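Local coordinates for protein beta-glucosidase (Chaetomella raphigera, PDB 6JXG) that probably hydrolyses terminal, non-reducing beta-D-glucosyl residues with release of beta-D-glucose, a step in the breakdown of cellulose, at residues A[365-370]-A[387-392]; A[369-374]-A[443-448]; A[438-443]-A[452-457]. All coordinates share one frame; numbering follows the deposited sequence.

Followed from the N terminus, the chain makes all three contacts within the C-terminal glycosyl hydrolase family 3 domain. Contact 1 closes a loop within the connection from strand 351-355 to helix 396-406. Contact 2 opens from the same piece of chain, sharing C369 and S370, and reaches the hairpin that begins with strand 446-447. Contact 3 crosses contact 2: it opens at 438-443, off strand 431-438, which ends on the G443 where 443-448 begins, and closes beyond it at 452-457. R372 joins contacts 1 and 2 through A388 O and a salt bridge to D389, whereas G443 and an I445-G452 backbone bond join contacts 2 and 3. Contacts 1 and 3 do not touch.

Contact 1. Residues A[365-370]-A[387-392]; sequences GINSCS and TADFPY
The side-chain amide of N367 lies against the backbone of F390 and uses both of its polar atoms. F390 N donates to N367 OD1 at 2.8 Å, approaching a little tilted from the carbonyl plane, while N367 ND2 returns a bond of 2.9 Å to F390 O. The second is the straighter of the two, with an angle of 165° at the hydrogen, and it uses an in-plane lone pair of F390 O, which itself lies in the plane of the N367 amide. Gripped at both ends, the amide cannot flip without losing both bonds. Its plane is only 12° from that of the F390 ring, whose edge it meets: OD1 is 3.4 Å from F390 CD2, and I366 O is near the same edge.

I366 and N367 are the central residues of a type I beta turn, G365 to S368, and both side chains face 387-392. The two segments are separate parts of one connection between a strand and a helix in the alpha/beta sandwich domain of family 3 glycoside hydrolases, and the turn pins them together. Beside the amide, I366 supplies the apolar half of the contact. Its CG1 is wedged between the backbone N and the carbonyl carbon (chi1 58°), which carries CD1 out to lie 3.6 Å from F390 CB and equally close to the carbonyl carbon of Y392. D389 CB lies beside the N367 amide, but its carboxylate is engaged by R372 and by Q67 of the N-terminal domain.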
loop_
_atom_site.group_PDB
_atom_site.type_symbol
_atom_site.label_atom_id
_atom_site.label_comp_id
_atom_site.label_asym_id
_atom_site.label_seq_id
_atom_site.Cartn_x
_atom_site.Cartn_y
_atom_site.Cartn_z
ATOM N N GLY A 365 0.898 -2.878 26.993
ATOM C CA GLY A 365 1.624 -3.794 26.125
ATOM C C GLY A 365 1.400 -3.495 24.627
ATOM O O GLY A 365 0.258 -3.175 24.214
ATOM N N ILE A 366 2.486 -3.574 23.842
ATOM C CA ILE A 366 2.448 -3.095 22.459
ATOM C C ILE A 366 1.554 -4.010 21.614
ATOM O O ILE A 366 1.028 -3.554 20.601
ATOM C CB ILE A 366 3.858 -2.910 21.812
ATOM C CG1 ILE A 366 4.618 -4.246 21.839
ATOM C CG2 ILE A 366 4.615 -1.779 22.525
ATOM C CD1 ILE A 366 6.050 -4.229 21.394
ATOM N N ASN A 367 1.406 -5.287 22.053
ATOM C CA ASN A 367 0.517 -6.252 21.386
ATOM C C ASN A 367 -0.727 -6.607 22.198
ATOM O O ASN A 367 -1.338 -7.631 21.926
ATOM C CB ASN A 367 1.289 -7.527 21.056
ATOM C CG ASN A 367 2.429 -7.279 20.113
ATOM O OD1 ASN A 367 2.291 -6.560 19.111
ATOM N ND2 ASN A 367 3.602 -7.881 20.422
ATOM N N SER A 368 -1.109 -5.721 23.137
ATOM C CA SER A 368 -2.208 -5.981 24.000
ATOM C C SER A 368 -3.560 -5.792 23.411
ATOM O O SER A 368 -4.512 -6.205 24.024
ATOM C CB SER A 368 -2.112 -5.135 25.298
ATOM O OG SER A 368 -2.219 -3.729 25.068
ATOM N N CYS A 369 -3.714 -5.193 22.229
ATOM C CA CYS A 369 -5.066 -5.070 21.639
ATOM C C CYS A 369 -5.102 -6.011 20.496
ATOM O O CYS A 369 -4.245 -5.933 19.624
ATOM C CB CYS A 369 -5.361 -3.606 21.141
ATOM S SG CYS A 369 -5.086 -2.299 22.409
ATOM N N SER A 370 -6.136 -6.845 20.437
ATOM C CA SER A 370 -6.284 -7.855 19.419
ATOM C C SER A 370 -6.274 -7.196 18.029
ATOM O O SER A 370 -6.976 -6.192 17.786
ATOM C CB SER A 370 -7.606 -8.577 19.655
ATOM O OG SER A 370 -7.838 -9.512 18.646
ATOM N N THR A 387 -1.896 -6.813 9.832
ATOM C CA THR A 387 -1.137 -6.595 11.044
ATOM C C THR A 387 -0.159 -7.696 11.321
ATOM O O THR A 387 -0.188 -8.755 10.686
ATOM C CB THR A 387 -2.066 -6.385 12.265
ATOM O OG1 THR A 387 -2.953 -7.506 12.466
ATOM C CG2 THR A 387 -2.911 -5.040 12.019
ATOM N N ALA A 388 0.634 -7.473 12.368
ATOM C CA ALA A 388 1.640 -8.410 12.894
ATOM C C ALA A 388 1.840 -8.033 14.358
ATOM O O ALA A 388 1.484 -6.931 14.729
ATOM C CB ALA A 388 2.947 -8.298 12.185
ATOM N N ASP A 389 2.430 -8.961 15.112
ATOM C CA ASP A 389 2.785 -8.729 16.527
ATOM C C ASP A 389 4.147 -8.065 16.480
ATOM O O ASP A 389 4.996 -8.500 15.714
ATOM C CB ASP A 389 2.820 -10.020 17.292
ATOM C CG ASP A 389 1.419 -10.520 17.678
ATOM O OD1 ASP A 389 0.381 -10.008 17.188
ATOM O OD2 ASP A 389 1.398 -11.435 18.528
ATOM N N PHE A 390 4.307 -6.929 17.162
ATOM C CA PHE A 390 5.582 -6.273 17.217
ATOM C C PHE A 390 6.547 -7.126 18.028
ATOM O O PHE A 390 6.171 -7.563 19.128
ATOM C CB PHE A 390 5.488 -4.936 17.950
ATOM C CG PHE A 390 4.630 -3.900 17.263
ATOM C CD1 PHE A 390 5.151 -3.143 16.278
ATOM C CD2 PHE A 390 3.305 -3.678 17.664
ATOM C CE1 PHE A 390 4.409 -2.135 15.678
ATOM C CE2 PHE A 390 2.551 -2.686 17.085
ATOM C CZ PHE A 390 3.099 -1.924 16.075
ATOM N N PRO A 391 7.775 -7.368 17.510
ATOM C CA PRO A 391 8.792 -7.994 18.397
ATOM C C PRO A 391 9.299 -6.997 19.455
ATOM O O PRO A 391 9.816 -7.405 20.477
ATOM C CB PRO A 391 9.943 -8.377 17.450
ATOM C CG PRO A 391 9.762 -7.487 16.262
ATOM C CD PRO A 391 8.310 -7.068 16.181
ATOM N N TYR A 392 9.097 -5.723 19.196
ATOM C CA TYR A 392 9.439 -4.591 20.085
ATOM C C TYR A 392 8.865 -3.397 19.321
ATOM O O TYR A 392 8.482 -3.537 18.154
ATOM C CB TYR A 392 10.963 -4.457 20.263
ATOM C CG TYR A 392 11.737 -4.217 19.012
ATOM C CD1 TYR A 392 11.913 -2.930 18.499
ATOM C CD2 TYR A 392 12.284 -5.274 18.284
ATOM C CE1 TYR A 392 12.588 -2.703 17.320
ATOM C CE2 TYR A 392 12.992 -5.047 17.107
ATOM C CZ TYR A 392 13.109 -3.745 16.607
ATOM O OH TYR A 392 13.817 -3.514 15.407
#

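Contact 2. Residues A[369-374]-A[443-448]; sequences CSDRGC and GYITVD
D371 and Y444 meet through their polar ends where a small disulfide-closed loop faces a beta hairpin. The loop is C369 to C374, bridged by its two sulfur atoms and bent at G373 into an inverse gamma turn; the hairpin pairs strand 446-447 with 450-451. Y444 OH donates to D371 OD2 at 2.6 Å. The acceptor lies in the plane of the tyrosine ring, at its edge, but the hydroxyl comes down on the carboxylate from above, 64° out of its plane, and the two flat groups stand nearly at right angles. The tyrosine reaches it with CG placed between its own backbone N and carbonyl carbon (chi1 68°), a torsion that swings the ring across to the loop. The other carboxylate oxygen, D371 OD1, forms a salt bridge with R64 of the N-terminal domain, so a single carboxylate ties the hairpin and that domain to the disulfide loop.

Beside this polar pair the contact is apolar. I445 extends its longer branch, CG1 beside the backbone N and the chain then fully stretched (chi2 176°), which brings CD1 to 3.7 Å from D371 CB. Its shorter branch, CG2, lies over G373, 4.2 Å from the CA atom. A beta carbon on G373 would lie about 3.1 Å from I445 CG2, so this is a tight place for anything but glycine. V447 spreads its two methyls over G373 and C374: CG1 sits 3.9 Å from C374 CA, and CG2 rests 3.4 Å from G373 O.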
loop_
_atom_site.group_PDB
_atom_site.type_symbol
_atom_site.label_atom_id
_atom_site.label_comp_id
_atom_site.label_asym_id
_atom_site.label_seq_id
_atom_site.Cartn_x
_atom_site.Cartn_y
_atom_site.Cartn_z
ATOM N N CYS A 369 -3.714 -5.193 22.229
ATOM C CA CYS A 369 -5.066 -5.070 21.639
ATOM C C CYS A 369 -5.102 -6.011 20.496
ATOM O O CYS A 369 -4.245 -5.933 19.624
ATOM C CB CYS A 369 -5.361 -3.606 21.141
ATOM S SG CYS A 369 -5.086 -2.299 22.409
ATOM N N SER A 370 -6.136 -6.845 20.437
ATOM C CA SER A 370 -6.284 -7.855 19.419
ATOM C C SER A 370 -6.274 -7.196 18.029
ATOM O O SER A 370 -6.976 -6.192 17.786
ATOM C CB SER A 370 -7.606 -8.577 19.655
ATOM O OG SER A 370 -7.838 -9.512 18.646
ATOM N N ASP A 371 -5.468 -7.721 17.116
ATOM C CA ASP A 371 -5.374 -7.167 15.760
ATOM C C ASP A 371 -5.085 -5.656 15.732
ATOM O O ASP A 371 -5.407 -4.992 14.791
ATOM C CB ASP A 371 -6.633 -7.481 14.942
ATOM C CG ASP A 371 -6.876 -8.979 14.769
ATOM O OD1 ASP A 371 -5.898 -9.741 14.749
ATOM O OD2 ASP A 371 -8.044 -9.359 14.561
ATOM N N ARG A 372 -4.405 -5.159 16.765
ATOM C CA ARG A 372 -4.011 -3.722 16.947
ATOM C C ARG A 372 -5.249 -2.812 16.975
ATOM O O ARG A 372 -5.168 -1.618 16.616
ATOM C CB ARG A 372 -3.017 -3.241 15.884
ATOM C CG ARG A 372 -1.937 -4.259 15.528
ATOM C CD ARG A 372 -0.909 -4.355 16.650
ATOM N NE ARG A 372 -1.336 -5.230 17.751
ATOM C CZ ARG A 372 -1.168 -6.526 17.818
ATOM N NH1 ARG A 372 -1.608 -7.166 18.888
ATOM N NH2 ARG A 372 -0.515 -7.195 16.890
ATOM N N GLY A 373 -6.351 -3.355 17.485
ATOM C CA GLY A 373 -7.643 -2.659 17.544
ATOM C C GLY A 373 -7.766 -1.680 18.688
ATOM O O GLY A 373 -8.741 -1.687 19.443
ATOM N N CYS A 374 -6.835 -0.765 18.780
ATOM C CA CYS A 374 -6.977 0.407 19.598
ATOM C C CYS A 374 -5.969 1.457 19.109
ATOM O O CYS A 374 -4.950 1.109 18.438
ATOM C CB CYS A 374 -6.669 0.042 21.086
ATOM S SG CYS A 374 -4.946 -0.336 21.475
ATOM N N GLY A 443 -12.939 -3.292 8.620
ATOM C CA GLY A 443 -14.299 -3.158 9.154
ATOM C C GLY A 443 -14.911 -4.356 9.884
ATOM O O GLY A 443 -16.098 -4.563 9.757
ATOM N N TYR A 444 -14.136 -5.074 10.699
ATOM C CA TYR A 444 -14.709 -6.031 11.647
ATOM C C TYR A 444 -14.430 -5.632 13.054
ATOM O O TYR A 444 -14.823 -6.336 13.947
ATOM C CB TYR A 444 -14.310 -7.485 11.381
ATOM C CG TYR A 444 -12.868 -7.790 11.608
ATOM C CD1 TYR A 444 -12.438 -8.271 12.811
ATOM C CD2 TYR A 444 -11.931 -7.691 10.554
ATOM C CE1 TYR A 444 -11.072 -8.559 13.064
ATOM C CE2 TYR A 444 -10.583 -7.945 10.789
ATOM C CZ TYR A 444 -10.172 -8.367 12.058
ATOM O OH TYR A 444 -8.841 -8.629 12.247
ATOM N N ILE A 445 -13.770 -4.495 13.271
ATOM C CA ILE A 445 -13.399 -4.023 14.569
ATOM C C ILE A 445 -13.859 -2.554 14.677
ATOM O O ILE A 445 -13.657 -1.755 13.756
ATOM C CB ILE A 445 -11.858 -4.028 14.682
ATOM C CG1 ILE A 445 -11.300 -5.468 14.628
ATOM C CG2 ILE A 445 -11.424 -3.458 16.021
ATOM C CD1 ILE A 445 -9.789 -5.564 14.634
ATOM N N THR A 446 -14.519 -2.222 15.775
ATOM C CA THR A 446 -14.922 -0.826 16.099
ATOM C C THR A 446 -13.991 -0.253 17.160
ATOM O O THR A 446 -13.795 -0.845 18.204
ATOM C CB THR A 446 -16.352 -0.870 16.698
ATOM O OG1 THR A 446 -17.231 -1.336 15.690
ATOM C CG2 THR A 446 -16.845 0.522 17.163
ATOM N N VAL A 447 -13.403 0.892 16.880
ATOM C CA VAL A 447 -12.592 1.603 17.828
ATOM C C VAL A 447 -13.086 3.043 17.891
ATOM O O VAL A 447 -13.296 3.701 16.865
ATOM C CB VAL A 447 -11.091 1.549 17.446
ATOM C CG1 VAL A 447 -10.259 2.272 18.497
ATOM C CG2 VAL A 447 -10.566 0.117 17.230
ATOM N N ASP A 448 -13.260 3.575 19.113
ATOM C CA ASP A 448 -13.827 4.945 19.290
ATOM C C ASP A 448 -15.053 5.162 18.440
ATOM O O ASP A 448 -15.234 6.193 17.787
ATOM C CB ASP A 448 -12.753 6.050 19.078
ATOM C CG ASP A 448 -11.754 6.055 20.166
ATOM O OD1 ASP A 448 -11.978 5.256 21.094
ATOM O OD2 ASP A 448 -10.710 6.752 20.134
#

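Contact 3. Residues A[438-443]-A[452-457]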
loop_
_atom_site.group_PDB
_atom_site.type_symbol
_atom_site.label_atom_id
_atom_site.label_comp_id
_atom_site.label_asym_id
_atom_site.label_seq_id
_atom_site.Cartn_x
_atom_site.Cartn_y
_atom_site.Cartn_z
ATOM N N ALA A 438 -3.971 9.616 14.179
ATOM C CA ALA A 438 -5.259 9.237 13.680
ATOM C C ALA A 438 -5.186 7.789 13.184
ATOM O O ALA A 438 -4.224 7.433 12.536
ATOM C CB ALA A 438 -5.753 10.170 12.581
ATOM N N ASP A 439 -6.198 6.974 13.504
ATOM C CA ASP A 439 -6.139 5.561 13.252
ATOM C C ASP A 439 -7.358 5.076 12.510
ATOM O O ASP A 439 -8.361 5.762 12.394
ATOM C CB ASP A 439 -5.948 4.823 14.619
ATOM C CG ASP A 439 -5.416 3.427 14.518
ATOM O OD1 ASP A 439 -4.986 2.987 13.409
ATOM O OD2 ASP A 439 -5.417 2.752 15.629
ATOM N N SER A 440 -7.256 3.859 11.986
ATOM C CA SER A 440 -8.388 3.227 11.317
ATOM C C SER A 440 -7.961 1.787 11.025
ATOM O O SER A 440 -6.819 1.392 11.241
ATOM C CB SER A 440 -8.777 3.997 10.021
ATOM O OG SER A 440 -7.843 3.868 8.942
ATOM N N GLY A 441 -8.878 1.048 10.456
ATOM C CA GLY A 441 -8.657 -0.355 10.183
ATOM C C GLY A 441 -9.765 -1.039 9.439
ATOM O O GLY A 441 -10.701 -0.414 8.910
ATOM N N GLU A 442 -9.615 -2.356 9.356
ATOM C CA GLU A 442 -10.544 -3.191 8.697
ATOM C C GLU A 442 -11.914 -3.208 9.408
ATOM O O GLU A 442 -12.018 -3.113 10.632
ATOM C CB GLU A 442 -9.947 -4.624 8.596
ATOM C CG GLU A 442 -10.773 -5.540 7.729
ATOM C CD GLU A 442 -10.105 -6.895 7.471
ATOM O OE1 GLU A 442 -10.783 -7.765 6.875
ATOM O OE2 GLU A 442 -8.890 -7.002 7.693
ATOM N N GLY A 443 -12.939 -3.292 8.620
ATOM C CA GLY A 443 -14.299 -3.158 9.154
ATOM C C GLY A 443 -14.911 -4.356 9.884
ATOM O O GLY A 443 -16.098 -4.563 9.757
ATOM N N GLY A 452 -14.069 0.319 11.342
ATOM C CA GLY A 452 -13.092 0.415 10.250
ATOM C C GLY A 452 -12.793 1.812 9.730
ATOM O O GLY A 452 -11.715 2.336 9.924
ATOM N N ASP A 453 -13.735 2.352 8.959
ATOM C CA ASP A 453 -13.628 3.689 8.391
ATOM C C ASP A 453 -13.651 4.771 9.456
ATOM O O ASP A 453 -14.351 4.636 10.451
ATOM C CB ASP A 453 -14.831 3.964 7.456
ATOM C CG ASP A 453 -14.888 3.061 6.235
ATOM O OD1 ASP A 453 -13.809 2.634 5.713
ATOM O OD2 ASP A 453 -16.036 2.822 5.748
ATOM N N ARG A 454 -12.907 5.849 9.215
ATOM C CA ARG A 454 -12.894 7.019 10.024
ATOM C C ARG A 454 -14.130 7.881 9.796
ATOM O O ARG A 454 -14.640 8.009 8.684
ATOM C CB ARG A 454 -11.662 7.907 9.755
ATOM C CG ARG A 454 -10.357 7.213 10.069
ATOM C CD ARG A 454 -9.191 8.120 9.886
ATOM N NE ARG A 454 -8.770 8.397 8.546
ATOM C CZ ARG A 454 -8.092 9.491 8.203
ATOM N NH1 ARG A 454 -7.869 10.501 9.052
ATOM N NH2 ARG A 454 -7.657 9.624 6.979
ATOM N N ASN A 455 -14.594 8.468 10.872
ATOM C CA ASN A 455 -15.820 9.225 10.815
ATOM C C ASN A 455 -15.527 10.705 10.555
ATOM O O ASN A 455 -16.423 11.516 10.424
ATOM C CB ASN A 455 -16.704 8.911 12.018
ATOM C CG ASN A 455 -16.202 9.483 13.329
ATOM O OD1 ASN A 455 -16.751 9.149 14.420
ATOM N ND2 ASN A 455 -15.238 10.345 13.282
ATOM N N SER A 456 -14.251 11.076 10.443
ATOM C CA SER A 456 -13.862 12.471 10.195
ATOM C C SER A 456 -12.437 12.423 9.735
ATOM O O SER A 456 -11.837 11.352 9.758
ATOM C CB SER A 456 -13.910 13.342 11.434
ATOM O OG SER A 456 -12.851 12.960 12.299
ATOM N N LEU A 457 -11.922 13.594 9.364
ATOM C CA LEU A 457 -10.500 13.825 9.043
ATOM C C LEU A 457 -9.799 14.708 10.127
ATOM O O LEU A 457 -8.817 15.444 9.889
ATOM C CB LEU A 457 -10.372 14.429 7.649
ATOM C CG LEU A 457 -10.831 13.544 6.473
ATOM C CD1 LEU A 457 -10.641 14.336 5.199
ATOM C CD2 LEU A 457 -10.104 12.196 6.339
HETATM O O HOH W 1 -8.223 5.960 7.084
#
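A single backbone hydrogen bond, from G441 N to G452 O, links the two segments, 3.2 Å long and nearly straight at 173°. The chains converge at this glycine-rich end, where G443 CA and G452 CA are 3.9 Å apart, and diverge toward A438 and L457. G452 has positive phi, and a beta carbon on it would clash with G443 CA. Together the segments form the base of the hairpin that follows strand 431-438 of the alpha/beta sandwich sheet. E442 is held by S385 and makes a salt bridge to R166 of the N-terminal domain, and D453 bonds to T164 and G121 of that domain; in family 3 enzymes the active site lies where these two domains meet.

The side-chain part belongs to R454. Its CG packs 3.4 Å from D439 O and 3.6 Å from S440 CB, and a bend at chi3 (-76°) turns the guanidinium toward A438 CB. A water, accepting from R454 NE at 2.9 Å, donates to S440 OG, which also bonds to G121 O. R454 NH2 and NH1 reach P118 O and P486 O. With an alanine in place of R454, both proline carbonyls and the water would probably lose this donor, and a gap would be likely to open beside S440 CB and D439 O. Within its own segment, L457 CD2 covers one guanidinium face, 3.4 Å above the plane and offset toward its rim.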